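Local coordinates for protein SidF, inhibitor of growth family, member 3 (Legionella pneumophila subsp. pneumophila, PDB 4FYE) that is a phosphoinositide phosphatase that probably removes the 3-phosphate from phosphorylated phosphatidylinositol lipids, at residues Leu20-Ser25 with Gln39-Pro44; Gln28-Gly33 with His707-Thr712. The protein carries 1 engineered substitution. All coordinates share one frame; numbering follows the deposited sequence.

Contact 1: Leu20-Ser25 with Gln39-Pro44; sequences LEPVPS and QVFKDP
Pro22 and Phe41 face each other as a single non-hydrogen-bonded pair, CA to CA 4.4 Å, on backbones that run roughly antiparallel, 133° apart. Their neighbours make the two bonds that frame the pair. Lys42 N gives to Glu21 O at 2.7 Å, and Val23 N gives to Val40 O at 3.1 Å. Proline lacks an N-H, but at this position none is needed.

Val23 has CG2 anti to its carbonyl carbon. Val23 CG2 drops onto the strand backbone, 3.3 Å from Phe41 C, and also lies near Lys42 CG. Glu21 and Lys42 lie side by side with extended chains. Their ends meet in a salt bridge, Glu21 OE1 to Lys42 NZ 2.8 Å, the amine standing above the carboxylate plane. Leu20 crosses Phe41 at about a right angle, with Leu20 CB 3.9 Å from Phe41 CB. Leu20 CD2 lies over the ring of Pro44, 3.6 Å from Pro44 CB.

On its other side, strand 39-42 bonds to strand 50-55, Phe41 pairing with Val51. The arrangement is an isolated beta bridge, by which an otherwise irregular loop lines the edge strand of a six-stranded mixed sheet.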
loop_
_atom_site.group_PDB
_atom_site.type_symbol
_atom_site.label_atom_id
_atom_site.label_comp_id
_atom_site.label_asym_id
_atom_site.label_seq_id
_atom_site.Cartn_x
_atom_site.Cartn_y
_atom_site.Cartn_z
ATOM N N LEU A 20 -0.710 -24.855 10.218
ATOM C CA LEU A 20 -1.216 -25.043 8.850
ATOM C C LEU A 20 -0.680 -26.262 8.134
ATOM O O LEU A 20 0.401 -26.789 8.500
ATOM C CB LEU A 20 -0.934 -23.805 7.997
ATOM C CG LEU A 20 -1.436 -22.474 8.571
ATOM C CD1 LEU A 20 -0.651 -21.346 7.906
ATOM C CD2 LEU A 20 -2.934 -22.271 8.359
ATOM N N GLU A 21 -1.413 -26.686 7.094
ATOM C CA GLU A 21 -1.047 -27.880 6.323
ATOM C C GLU A 21 0.033 -27.547 5.312
ATOM O O GLU A 21 -0.200 -26.709 4.450
ATOM C CB GLU A 21 -2.239 -28.493 5.576
ATOM C CG GLU A 21 -1.864 -29.688 4.685
ATOM C CD GLU A 21 -3.019 -30.673 4.404
ATOM O OE1 GLU A 21 -2.926 -31.429 3.404
ATOM O OE2 GLU A 21 -4.021 -30.722 5.167
ATOM N N PRO A 22 1.199 -28.241 5.395
ATOM C CA PRO A 22 2.286 -28.110 4.407
ATOM C C PRO A 22 1.838 -28.370 2.954
ATOM O O PRO A 22 0.895 -29.114 2.723
ATOM C CB PRO A 22 3.308 -29.175 4.878
ATOM C CG PRO A 22 3.085 -29.311 6.360
ATOM C CD PRO A 22 1.596 -29.104 6.542
ATOM N N VAL A 23 2.505 -27.711 2.009
ATOM C CA VAL A 23 2.354 -27.905 0.571
ATOM C C VAL A 23 3.732 -28.267 -0.002
ATOM O O VAL A 23 4.720 -27.552 0.248
ATOM C CB VAL A 23 1.956 -26.612 -0.142
ATOM C CG1 VAL A 23 1.712 -26.864 -1.616
ATOM C CG2 VAL A 23 0.758 -25.953 0.521
ATOM N N PRO A 24 3.804 -29.375 -0.770
ATOM C CA PRO A 24 4.992 -29.884 -1.513
ATOM C C PRO A 24 5.310 -28.984 -2.708
ATOM O O PRO A 24 4.388 -28.363 -3.248
ATOM C CB PRO A 24 4.519 -31.226 -2.062
ATOM C CG PRO A 24 3.302 -31.580 -1.273
ATOM C CD PRO A 24 2.665 -30.314 -0.810
ATOM N N SER A 25 6.577 -28.946 -3.138
ATOM C CA SER A 25 7.046 -27.983 -4.178
ATOM C C SER A 25 6.325 -28.015 -5.527
ATOM O O SER A 25 6.038 -26.969 -6.108
ATOM C CB SER A 25 8.541 -28.124 -4.430
ATOM O OG SER A 25 9.187 -28.445 -3.225
ATOM N N GLN A 39 8.499 -21.069 3.845
ATOM C CA GLN A 39 7.716 -22.252 3.923
ATOM C C GLN A 39 6.321 -22.001 3.412
ATOM O O GLN A 39 5.750 -20.927 3.624
ATOM C CB GLN A 39 7.747 -22.732 5.338
ATOM C CG GLN A 39 9.197 -23.012 5.711
ATOM C CD GLN A 39 9.243 -24.085 6.756
ATOM O OE1 GLN A 39 8.686 -23.912 7.847
ATOM N NE2 GLN A 39 9.815 -25.244 6.398
ATOM N N VAL A 40 5.807 -22.987 2.702
ATOM C CA VAL A 40 4.549 -22.876 2.031
ATOM C C VAL A 40 3.504 -23.834 2.583
ATOM O O VAL A 40 3.795 -24.994 2.921
ATOM C CB VAL A 40 4.725 -23.093 0.529
ATOM C CG1 VAL A 40 3.468 -22.652 -0.211
ATOM C CG2 VAL A 40 5.901 -22.275 0.043
ATOM N N PHE A 41 2.279 -23.342 2.638
ATOM C CA PHE A 41 1.237 -23.991 3.413
ATOM C C PHE A 41 -0.142 -23.773 2.764
ATOM O O PHE A 41 -0.324 -22.887 1.900
ATOM C CB PHE A 41 1.181 -23.343 4.787
ATOM C CG PHE A 41 2.399 -23.569 5.654
ATOM C CD1 PHE A 41 2.607 -24.799 6.285
ATOM C CD2 PHE A 41 3.296 -22.510 5.920
ATOM C CE1 PHE A 41 3.703 -24.998 7.120
ATOM C CE2 PHE A 41 4.398 -22.708 6.733
ATOM C CZ PHE A 41 4.607 -23.962 7.348
ATOM N N LYS A 42 -1.152 -24.528 3.196
ATOM C CA LYS A 42 -2.490 -24.375 2.572
ATOM C C LYS A 42 -3.212 -23.282 3.312
ATOM O O LYS A 42 -2.999 -23.126 4.513
ATOM C CB LYS A 42 -3.288 -25.667 2.638
ATOM C CG LYS A 42 -2.856 -26.763 1.657
ATOM C CD LYS A 42 -3.962 -27.832 1.628
ATOM C CE LYS A 42 -3.533 -29.212 1.135
ATOM N NZ LYS A 42 -4.592 -30.252 1.433
ATOM N N ASP A 43 -4.035 -22.498 2.615
ATOM C CA ASP A 43 -4.834 -21.483 3.310
ATOM C C ASP A 43 -5.814 -22.167 4.264
ATOM O O ASP A 43 -6.455 -23.156 3.896
ATOM C CB ASP A 43 -5.556 -20.589 2.323
ATOM C CG ASP A 43 -6.193 -19.384 2.988
ATOM O OD1 ASP A 43 -7.326 -19.547 3.520
ATOM O OD2 ASP A 43 -5.553 -18.297 3.008
ATOM N N PRO A 44 -5.898 -21.686 5.510
ATOM C CA PRO A 44 -6.756 -22.373 6.484
ATOM C C PRO A 44 -8.229 -22.227 6.158
ATOM O O PRO A 44 -9.075 -22.852 6.813
ATOM C CB PRO A 44 -6.483 -21.636 7.800
ATOM C CG PRO A 44 -5.979 -20.281 7.394
ATOM C CD PRO A 44 -5.288 -20.457 6.062
#

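Contact 2: Gln28-Gly33 with His707-Thr712; sequences QHLAYG and HHTANT
Thr709 OG1 is gripped twice, by Ala705 O one helical turn earlier and by Ser715 OG beyond the helix end. These bonds tie the hydroxyl to its own helix and the turn after it, and fix the rotation of the side chain. CG2 is then anti to the backbone N (OG1 at chi1 -57°), and this methyl is the branch that meets the loop. Thr709 CG2 lies 3.8 Å from Tyr32 CD1, oblique to the ring, and near Ala31 O.

With chi1 near 78°, Leu30 has its CG between the backbone N and the carbonyl carbon. From there Leu30 CD1 comes within 4.0 Å of Thr709 O. The same methyl rests over one face of the Tyr32 ring, displaced toward the rim. Ala710 adds its CB, 4.2 Å from Tyr32 OH. Tyr32 OH is hydrogen-bonded to Asp183 OD2.

The helix closes with a second doubly held oxygen. His708 O accepts from Thr712 N at 2.8 Å and from Thr712 OG1 at 3.0 Å. The two donors reach it from opposite faces of the carbonyl plane. Thr712 CG2 is thereby kept over one face of the His708 imidazole, 3.8 Å above its plane. Asn711 ND2 bonds to Asn650 OD1, in what is probably the phosphatase signature loop.

The loop has its own polar ties as well. Ala31 N bonds to Asn81 OD1 of helix 71-92, and Tyr32 O bonds to Arg38 NH1. The joint between the N-terminal loop and helix 701-712 is small and made mostly by methyl groups and the tyrosine ring, with two backbone carbonyl oxygens beside them. Polar bonds set each partner on its own side, and the two meet by van der Waals packing.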
loop_
_atom_site.group_PDB
_atom_site.type_symbol
_atom_site.label_atom_id
_atom_site.label_comp_id
_atom_site.label_asym_id
_atom_site.label_seq_id
_atom_site.Cartn_x
_atom_site.Cartn_y
_atom_site.Cartn_z
ATOM N N GLN A 28 3.224 -25.850 -5.491
ATOM C CA GLN A 28 3.222 -24.406 -5.165
ATOM C C GLN A 28 2.841 -23.600 -6.396
ATOM O O GLN A 28 3.078 -24.030 -7.525
ATOM C CB GLN A 28 4.578 -23.971 -4.601
ATOM C CG GLN A 28 5.088 -24.944 -3.548
ATOM C CD GLN A 28 6.461 -24.638 -3.007
ATOM O OE1 GLN A 28 7.151 -23.750 -3.490
ATOM N NE2 GLN A 28 6.854 -25.365 -1.966
ATOM N N HIS A 29 2.206 -22.456 -6.183
ATOM C CA HIS A 29 1.931 -21.548 -7.292
ATOM C C HIS A 29 3.141 -20.944 -8.019
ATOM O O HIS A 29 3.044 -20.508 -9.172
ATOM C CB HIS A 29 0.968 -20.472 -6.800
ATOM C CG HIS A 29 -0.345 -21.043 -6.273
ATOM N ND1 HIS A 29 -1.004 -22.083 -6.889
ATOM C CD2 HIS A 29 -1.105 -20.695 -5.168
ATOM C CE1 HIS A 29 -2.106 -22.382 -6.193
ATOM N NE2 HIS A 29 -2.169 -21.539 -5.130
ATOM N N LEU A 30 4.292 -20.889 -7.364
ATOM C CA LEU A 30 5.464 -20.284 -7.984
ATOM C C LEU A 30 6.660 -20.550 -7.073
ATOM O O LEU A 30 6.490 -20.936 -5.911
ATOM C CB LEU A 30 5.230 -18.778 -8.210
ATOM C CG LEU A 30 5.361 -17.848 -6.987
ATOM C CD1 LEU A 30 6.547 -16.873 -7.087
ATOM C CD2 LEU A 30 4.070 -17.092 -6.830
ATOM N N ALA A 31 7.861 -20.358 -7.593
ATOM C CA ALA A 31 9.038 -20.680 -6.811
ATOM C C ALA A 31 9.504 -19.503 -5.984
ATOM O O ALA A 31 9.736 -18.407 -6.488
ATOM C CB ALA A 31 10.152 -21.165 -7.701
ATOM N N TYR A 32 9.630 -19.750 -4.697
ATOM C CA TYR A 32 10.159 -18.745 -3.767
ATOM C C TYR A 32 11.614 -18.937 -3.297
ATOM O O TYR A 32 12.224 -17.957 -2.844
ATOM C CB TYR A 32 9.280 -18.775 -2.563
ATOM C CG TYR A 32 7.939 -18.245 -2.829
ATOM C CD1 TYR A 32 7.696 -16.841 -2.765
ATOM C CD2 TYR A 32 6.878 -19.102 -3.114
ATOM C CE1 TYR A 32 6.420 -16.319 -2.978
ATOM C CE2 TYR A 32 5.595 -18.584 -3.334
ATOM C CZ TYR A 32 5.377 -17.217 -3.262
ATOM O OH TYR A 32 4.100 -16.737 -3.418
ATOM N N GLY A 33 12.140 -20.175 -3.404
ATOM C CA GLY A 33 13.487 -20.566 -3.006
ATOM C C GLY A 33 13.667 -20.485 -1.491
ATOM O O GLY A 33 12.686 -20.416 -0.745
ATOM N N HIS A 707 7.118 -10.147 -0.933
ATOM C CA HIS A 707 6.162 -9.422 -1.756
ATOM C C HIS A 707 6.752 -9.243 -3.126
ATOM O O HIS A 707 6.081 -9.575 -4.082
ATOM C CB HIS A 707 5.743 -8.120 -1.068
ATOM C CG HIS A 707 5.236 -7.050 -1.995
ATOM N ND1 HIS A 707 3.917 -6.834 -2.196
ATOM C CD2 HIS A 707 5.915 -6.125 -2.790
ATOM C CE1 HIS A 707 3.757 -5.840 -3.100
ATOM N NE2 HIS A 707 4.977 -5.409 -3.472
ATOM N N HIS A 708 8.017 -8.786 -3.237
ATOM C CA HIS A 708 8.668 -8.619 -4.550
ATOM C C HIS A 708 8.757 -9.904 -5.360
ATOM O O HIS A 708 8.626 -9.910 -6.601
ATOM C CB HIS A 708 10.065 -7.981 -4.371
ATOM C CG HIS A 708 10.626 -7.329 -5.637
ATOM N ND1 HIS A 708 11.242 -8.049 -6.648
ATOM C CD2 HIS A 708 10.692 -6.001 -6.011
ATOM C CE1 HIS A 708 11.642 -7.204 -7.622
ATOM N NE2 HIS A 708 11.343 -5.947 -7.222
ATOM N N THR A 709 8.992 -11.017 -4.677
ATOM C CA THR A 709 9.090 -12.305 -5.350
ATOM C C THR A 709 7.741 -12.698 -5.962
ATOM O O THR A 709 7.663 -13.023 -7.150
ATOM C CB THR A 709 9.643 -13.377 -4.394
ATOM O OG1 THR A 709 10.916 -12.907 -3.931
ATOM C CG2 THR A 709 9.854 -14.711 -5.121
ATOM N N ALA A 710 6.705 -12.663 -5.153
ATOM C CA ALA A 710 5.311 -12.835 -5.623
ATOM C C ALA A 710 4.918 -11.894 -6.773
ATOM O O ALA A 710 4.169 -12.271 -7.659
ATOM C CB ALA A 710 4.339 -12.633 -4.463
ATOM N N ASN A 711 5.432 -10.682 -6.780
ATOM C CA ASN A 711 5.114 -9.820 -7.887
ATOM C C ASN A 711 5.952 -10.018 -9.086
ATOM O O ASN A 711 5.451 -9.781 -10.158
ATOM C CB ASN A 711 5.238 -8.338 -7.535
ATOM C CG ASN A 711 4.015 -7.792 -6.859
ATOM O OD1 ASN A 711 3.007 -8.481 -6.706
ATOM N ND2 ASN A 711 4.106 -6.557 -6.413
ATOM N N THR A 712 7.239 -10.363 -8.944
ATOM C CA THR A 712 8.123 -10.352 -10.143
ATOM C C THR A 712 8.797 -11.664 -10.389
ATOM O O THR A 712 9.357 -11.846 -11.442
ATOM C CB THR A 712 9.224 -9.238 -10.133
ATOM O OG1 THR A 712 10.191 -9.541 -9.105
ATOM C CG2 THR A 712 8.582 -7.789 -9.864
#

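How the contacts relate
Both contacts involve one irregular run of chain, the loop between helix 9-16 and strand 39-42. Contact 1 takes its first part and the strand that follows it. Contact 2 takes its middle part and a helix near the C-terminal end of the model. The centres are 14 Å apart. Gln28 joins them: Gln28 NE2 lies 3.8 Å from Val23 O and 3.8 Å from Val40 CG2, as packing. Both contacts touch strand 50-55. Contact 1 is edge-strand packing at the surface, about 26 Å from the chain centre. Contact 2 lies deeper, about 18 Å from it, and its helix probably borders the active site, through Asn650 of the likely CX5R signature loop.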